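Local coordinates for nitroalkane oxidase (Podospora anserina, PDB 3MKH), which oxidises primary and secondary nitroalkanes to aldehydes or ketones with its FAD cofactor, using molecular oxygen and releasing nitrite and hydrogen peroxide, at residues A[155-160]-A[250-255]; A[361-366]-A[393-398]. All coordinates share one frame; numbering follows the deposited sequence.

Contact 1 closes along the chain before contact 2 opens, and the two lie on opposite sides of the chain's centre, 39 Å apart between centres and about 24 Å between nearest atoms. They share no helix or strand. Contact 1 sits at an outer end of the mixed sheet, where the turn after strand 154-158 comes close to the end of strand 242-251, in the beta domain that the acyl-CoA dehydrogenase fold places between its helical parts. Contact 2 is buried in the C-terminal helical domain, between helix 345-374 and the short helix 394-397 beside the flavin. One is thus a solvent-facing sheet end; the other backs the cofactor site.

Contact 1: A[155-160]-A[250-255]; sequences ARLEGD and VPTKNV. With SO4 (sulfate ion), chain G.
The flat peptide carbonyl of Asp160 points its oxygen at the start of 250-255, where Thr252 CG2 stands 3.7 Å from Asp160 O. The guanidinium of Arg156 lies well away from this meeting point. A sulfate comes to it obliquely, neither squarely over a face nor at an edge, with sulfate O2 2.8 Å from Arg156 NH2 and a weak, bent hydrogen bond from NH2 to sulfate O4 (149° at the hydrogen). Arg156 reaches the ion through a chain extended from CG to NE. Arg190 also binds the sulfate, which probably came from the crystallisation liquor.

Back at the strand ends, Gly159 and Asp160 form the two-residue turn that joins strands 154-158 and 161-168. Strand 242-251 runs antiparallel on the far side of 161-168, and Val250 is still bonded through its backbone to Trp162. One step further on, between Asp160 and Thr252, a water takes over: it donates to Asp160 O at 2.7 Å and accepts from Thr252 N at 2.9 Å. The chain then turns off into a 3-10 segment, marked by the bond from Asn254 N to Pro251 O (3.0 Å).

With OG1 between the backbone N and the carbonyl carbon (chi1 57°), the methyl of Thr252 is swung toward the turn. There Leu157 CD1 approaches Thr252 CG2 loosely, at 4.4 Å. Leu157 also rests on Trp162, as does Val255.

No direct hydrogen bond spans the two segments; the water bridges Asp160 O and Thr252 N where the direct backbone pairing of the strands has ended. The surface joined is small, and Asp160 and Thr252 are exposed. Arg156 and Arg190 together probably offer enough positive charge to attract the sulfate.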
# COMPACT_ATOMS: atom_id res chain seq x y z
N ALA A 155 11.90 -28.00 32.16
CA ALA A 155 13.00 -28.84 32.57
C ALA A 155 13.16 -28.72 34.09
O ALA A 155 12.95 -27.65 34.65
CB ALA A 155 14.29 -28.44 31.85
N ARG A 156 13.47 -29.84 34.75
CA ARG A 156 13.66 -29.87 36.20
C ARG A 156 14.89 -30.71 36.52
O ARG A 156 15.06 -31.81 35.98
CB ARG A 156 12.45 -30.51 36.88
CG ARG A 156 11.17 -29.72 36.76
CD ARG A 156 9.97 -30.56 37.18
NE ARG A 156 8.70 -29.88 36.94
CZ ARG A 156 8.08 -29.84 35.76
NH1 ARG A 156 8.61 -30.43 34.70
NH2 ARG A 156 6.93 -29.19 35.64
N LEU A 157 15.75 -30.20 37.39
CA LEU A 157 16.92 -30.95 37.83
C LEU A 157 16.49 -31.96 38.89
O LEU A 157 15.96 -31.58 39.93
CB LEU A 157 17.99 -30.01 38.38
CG LEU A 157 19.31 -30.60 38.90
CD1 LEU A 157 20.05 -31.35 37.80
CD2 LEU A 157 20.18 -29.49 39.45
N GLU A 158 16.69 -33.24 38.61
CA GLU A 158 16.39 -34.31 39.56
C GLU A 158 17.68 -35.06 39.79
O GLU A 158 18.09 -35.88 38.97
CB GLU A 158 15.31 -35.25 39.02
CG GLU A 158 14.07 -34.52 38.54
CD GLU A 158 12.85 -35.40 38.38
OE1 GLU A 158 13.01 -36.63 38.18
OE2 GLU A 158 11.72 -34.86 38.46
N GLY A 159 18.35 -34.76 40.90
CA GLY A 159 19.64 -35.35 41.16
C GLY A 159 20.68 -34.78 40.22
O GLY A 159 20.89 -33.56 40.17
N ASP A 160 21.34 -35.65 39.47
CA ASP A 160 22.34 -35.20 38.51
C ASP A 160 21.86 -35.30 37.05
O ASP A 160 22.67 -35.36 36.12
CB ASP A 160 23.66 -35.96 38.69
CG ASP A 160 23.53 -37.44 38.39
OD1 ASP A 160 22.39 -37.95 38.37
OD2 ASP A 160 24.58 -38.09 38.17
N VAL A 250 18.62 -36.06 30.74
CA VAL A 250 19.96 -35.86 30.20
C VAL A 250 20.93 -35.41 31.30
O VAL A 250 20.54 -34.78 32.28
CB VAL A 250 19.96 -34.82 29.05
CG1 VAL A 250 19.09 -35.31 27.90
CG2 VAL A 250 19.50 -33.46 29.56
N PRO A 251 22.21 -35.75 31.12
CA PRO A 251 23.22 -35.36 32.10
C PRO A 251 23.47 -33.85 32.03
O PRO A 251 23.02 -33.17 31.10
CB PRO A 251 24.45 -36.16 31.67
CG PRO A 251 24.26 -36.40 30.19
CD PRO A 251 22.76 -36.55 30.01
N THR A 252 24.18 -33.33 33.03
CA THR A 252 24.32 -31.89 33.14
C THR A 252 25.21 -31.30 32.04
O THR A 252 25.10 -30.12 31.72
CB THR A 252 24.85 -31.49 34.54
OG1 THR A 252 26.08 -32.16 34.78
CG2 THR A 252 23.83 -31.87 35.61
N LYS A 253 26.08 -32.12 31.45
CA LYS A 253 26.87 -31.63 30.32
C LYS A 253 25.97 -31.16 29.17
O LYS A 253 26.38 -30.33 28.36
CB LYS A 253 27.86 -32.69 29.82
CG LYS A 253 27.23 -33.93 29.23
CD LYS A 253 28.29 -34.88 28.70
CE LYS A 253 27.68 -36.13 28.12
NZ LYS A 253 28.69 -37.10 27.65
N ASN A 254 24.74 -31.69 29.11
CA ASN A 254 23.81 -31.34 28.02
C ASN A 254 23.27 -29.91 28.11
O ASN A 254 22.71 -29.39 27.14
CB ASN A 254 22.62 -32.31 27.96
CG ASN A 254 22.93 -33.58 27.17
OD1 ASN A 254 22.16 -33.98 26.29
ND2 ASN A 254 24.03 -34.23 27.50
N VAL A 255 23.40 -29.29 29.28
CA VAL A 255 22.92 -27.92 29.42
C VAL A 255 23.83 -26.96 28.65
O VAL A 255 25.04 -26.90 28.90
CB VAL A 255 22.85 -27.48 30.89
CG1 VAL A 255 22.45 -26.02 30.97
CG2 VAL A 255 21.86 -28.36 31.67
S SO4 G . 4.93 -26.13 36.27
O1 SO4 G . 3.49 -26.39 36.29
O2 SO4 G . 5.51 -26.80 35.11
O3 SO4 G . 5.14 -24.69 36.15
O4 SO4 G . 5.54 -26.66 37.49
O HOH W 1 25.06 -35.33 34.91

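Contact 2: A[361-366]-A[393-398]; sequences EAAVKA and VVLPIF. With FAD (flavin-adenine dinucleotide), chain E.
Val364 is the apolar centre of this contact, lodging both methyls against the short helix 394-397 and the residue before it. CG1 lies anti to the backbone N (chi1 178°), and this aims it at Val393 CG1, 4.1 Å away, the two side chains crossing at about a right angle. CG2 bears on two neighbours, Val393 CA at 3.8 Å and the proline ring at Pro396 CG, 3.9 Å. On one flank Ala363 CB meets Leu395 CD1 at 4.0 Å; on another the aliphatic CG of Glu361 passes Pro396 CG.

No hydrogen bond crosses between the two segments. The Glu361 carboxylate forms a salt bridge with Arg407, and Lys356, from helix 345-374, donates to the carbonyls of Leu395, in the weakly bonded helix about 394-397, and of Phe398 just after it.

Cofactor contacts fill the other side of 393-398. Ile397 O accepts a hydrogen bond from the ribityl hydroxyl O3' of FAD at 2.8 Å. The Phe398 ring carries Val394 CG1 over the centre of one face and has flavin C7 at its edge, while Val394 CG2 touches the flavin methyl C8M at 3.7 Å.

FAD also bonds Arg301, Ala373 O and Ile376 N of the second subunit, and Asp399, inferred to be the proton acceptor, comes next in the chain. This is the helical backing of an intersubunit FAD site in an acyl-CoA dehydrogenase fold.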
# COMPACT_ATOMS: atom_id res chain seq x y z
N GLU A 361 8.10 -9.20 3.60
CA GLU A 361 6.84 -8.63 3.14
C GLU A 361 6.93 -8.20 1.68
O GLU A 361 5.97 -8.35 0.91
CB GLU A 361 6.39 -7.49 4.07
CG GLU A 361 5.94 -8.06 5.42
CD GLU A 361 5.55 -7.01 6.46
OE1 GLU A 361 5.37 -5.82 6.09
OE2 GLU A 361 5.41 -7.39 7.64
N ALA A 362 8.10 -7.71 1.29
CA ALA A 362 8.34 -7.38 -0.11
C ALA A 362 8.28 -8.61 -1.04
O ALA A 362 7.86 -8.50 -2.18
CB ALA A 362 9.66 -6.64 -0.28
N ALA A 363 8.71 -9.77 -0.55
CA ALA A 363 8.56 -11.01 -1.33
C ALA A 363 7.10 -11.39 -1.60
O ALA A 363 6.73 -11.76 -2.73
CB ALA A 363 9.31 -12.18 -0.64
N VAL A 364 6.26 -11.31 -0.58
CA VAL A 364 4.83 -11.60 -0.76
C VAL A 364 4.20 -10.62 -1.78
O VAL A 364 3.52 -11.04 -2.72
CB VAL A 364 4.06 -11.54 0.59
CG1 VAL A 364 2.57 -11.79 0.38
CG2 VAL A 364 4.67 -12.56 1.58
N LYS A 365 4.46 -9.33 -1.61
CA LYS A 365 3.99 -8.30 -2.54
C LYS A 365 4.51 -8.51 -3.99
O LYS A 365 3.77 -8.33 -4.94
CB LYS A 365 4.37 -6.91 -2.00
CG LYS A 365 4.13 -5.72 -2.94
CD LYS A 365 2.70 -5.65 -3.46
CE LYS A 365 2.36 -4.23 -3.98
NZ LYS A 365 3.47 -3.56 -4.77
N ALA A 366 5.77 -8.90 -4.14
CA ALA A 366 6.33 -9.20 -5.45
C ALA A 366 5.61 -10.36 -6.11
O ALA A 366 5.38 -10.34 -7.32
CB ALA A 366 7.82 -9.52 -5.34
N VAL A 393 4.74 -16.48 1.42
CA VAL A 393 3.89 -16.10 2.56
C VAL A 393 4.38 -16.61 3.91
O VAL A 393 3.96 -16.10 4.95
CB VAL A 393 2.38 -16.43 2.37
CG1 VAL A 393 1.84 -15.72 1.17
CG2 VAL A 393 2.17 -17.93 2.27
N VAL A 394 5.24 -17.63 3.92
CA VAL A 394 5.83 -18.07 5.17
C VAL A 394 6.86 -17.07 5.75
O VAL A 394 7.12 -17.06 6.95
CB VAL A 394 6.50 -19.45 5.05
CG1 VAL A 394 7.98 -19.30 4.64
CG2 VAL A 394 6.37 -20.20 6.35
N LEU A 395 7.46 -16.25 4.90
CA LEU A 395 8.60 -15.44 5.35
C LEU A 395 8.24 -14.44 6.46
O LEU A 395 8.99 -14.32 7.43
CB LEU A 395 9.30 -14.76 4.17
CG LEU A 395 9.88 -15.73 3.12
CD1 LEU A 395 10.57 -14.92 2.02
CD2 LEU A 395 10.86 -16.75 3.74
N PRO A 396 7.12 -13.72 6.32
CA PRO A 396 6.76 -12.77 7.38
C PRO A 396 6.38 -13.48 8.67
O PRO A 396 6.62 -12.94 9.75
CB PRO A 396 5.53 -12.06 6.79
CG PRO A 396 5.72 -12.17 5.30
CD PRO A 396 6.24 -13.58 5.15
N ILE A 397 5.83 -14.70 8.57
CA ILE A 397 5.23 -15.37 9.72
C ILE A 397 6.16 -16.34 10.43
O ILE A 397 5.95 -16.65 11.61
CB ILE A 397 3.89 -16.08 9.37
CG1 ILE A 397 4.08 -17.10 8.24
CG2 ILE A 397 2.83 -15.06 8.96
CD1 ILE A 397 2.75 -17.79 7.84
N PHE A 398 7.20 -16.82 9.75
CA PHE A 398 8.08 -17.80 10.38
C PHE A 398 9.33 -17.10 10.89
O PHE A 398 9.45 -15.87 10.79
CB PHE A 398 8.36 -19.03 9.48
CG PHE A 398 9.54 -18.89 8.53
CD1 PHE A 398 10.03 -17.64 8.17
CD2 PHE A 398 10.13 -20.02 7.98
CE1 PHE A 398 11.10 -17.52 7.29
CE2 PHE A 398 11.21 -19.91 7.10
CZ PHE A 398 11.70 -18.67 6.76
PA FAD E . 2.71 -16.86 17.74
O1A FAD E . 2.93 -16.94 19.18
O2A FAD E . 2.18 -18.03 17.03
O5B FAD E . 1.76 -15.60 17.44
C5B FAD E . 0.77 -15.65 16.41
C4B FAD E . 0.19 -14.26 16.08
O4B FAD E . -0.50 -13.75 17.23
C3B FAD E . 1.28 -13.25 15.77
O3B FAD E . 1.57 -13.25 14.37
C2B FAD E . 0.63 -11.93 16.15
O2B FAD E . -0.15 -11.44 15.07
C1B FAD E . -0.29 -12.32 17.31
N9A FAD E . 0.40 -11.98 18.59
C8A FAD E . 0.75 -12.83 19.55
N7A FAD E . 1.35 -12.17 20.54
C5A FAD E . 1.37 -10.89 20.21
C6A FAD E . 1.84 -9.74 20.84
N6A FAD E . 2.43 -9.82 22.03
N1A FAD E . 1.70 -8.56 20.23
C2A FAD E . 1.11 -8.48 19.05
N3A FAD E . 0.65 -9.55 18.42
C4A FAD E . 0.76 -10.76 18.98
N1 FAD E . 10.29 -22.84 14.96
C2 FAD E . 11.41 -23.29 15.64
O2 FAD E . 11.42 -23.28 16.87
N3 FAD E . 12.52 -23.76 14.94
C4 FAD E . 12.51 -23.78 13.55
O4 FAD E . 13.49 -24.20 12.94
C4X FAD E . 11.39 -23.33 12.87
N5 FAD E . 11.35 -23.33 11.47
C5X FAD E . 10.11 -23.21 10.82
C6 FAD E . 9.97 -23.54 9.48
C7 FAD E . 8.74 -23.41 8.85
C7M FAD E . 8.57 -23.78 7.38
C8 FAD E . 7.65 -22.95 9.57
C8M FAD E . 6.28 -22.81 8.90
C9 FAD E . 7.79 -22.61 10.91
C9A FAD E . 9.02 -22.74 11.54
N10 FAD E . 9.17 -22.41 12.88
C10 FAD E . 10.28 -22.86 13.57
C1' FAD E . 8.16 -21.58 13.58
C2' FAD E . 8.45 -20.09 13.38
O2' FAD E . 9.70 -19.76 13.97
C3' FAD E . 7.35 -19.18 13.95
O3' FAD E . 7.61 -17.85 13.53
C4' FAD E . 7.26 -19.19 15.48
O4' FAD E . 6.55 -20.33 15.93
C5' FAD E . 6.55 -17.93 15.99
O5' FAD E . 5.27 -17.77 15.37
P FAD E . 4.46 -16.40 15.50
O1P FAD E . 5.39 -15.29 15.26
O2P FAD E . 3.25 -16.49 14.69
O3P FAD E . 4.10 -16.40 17.07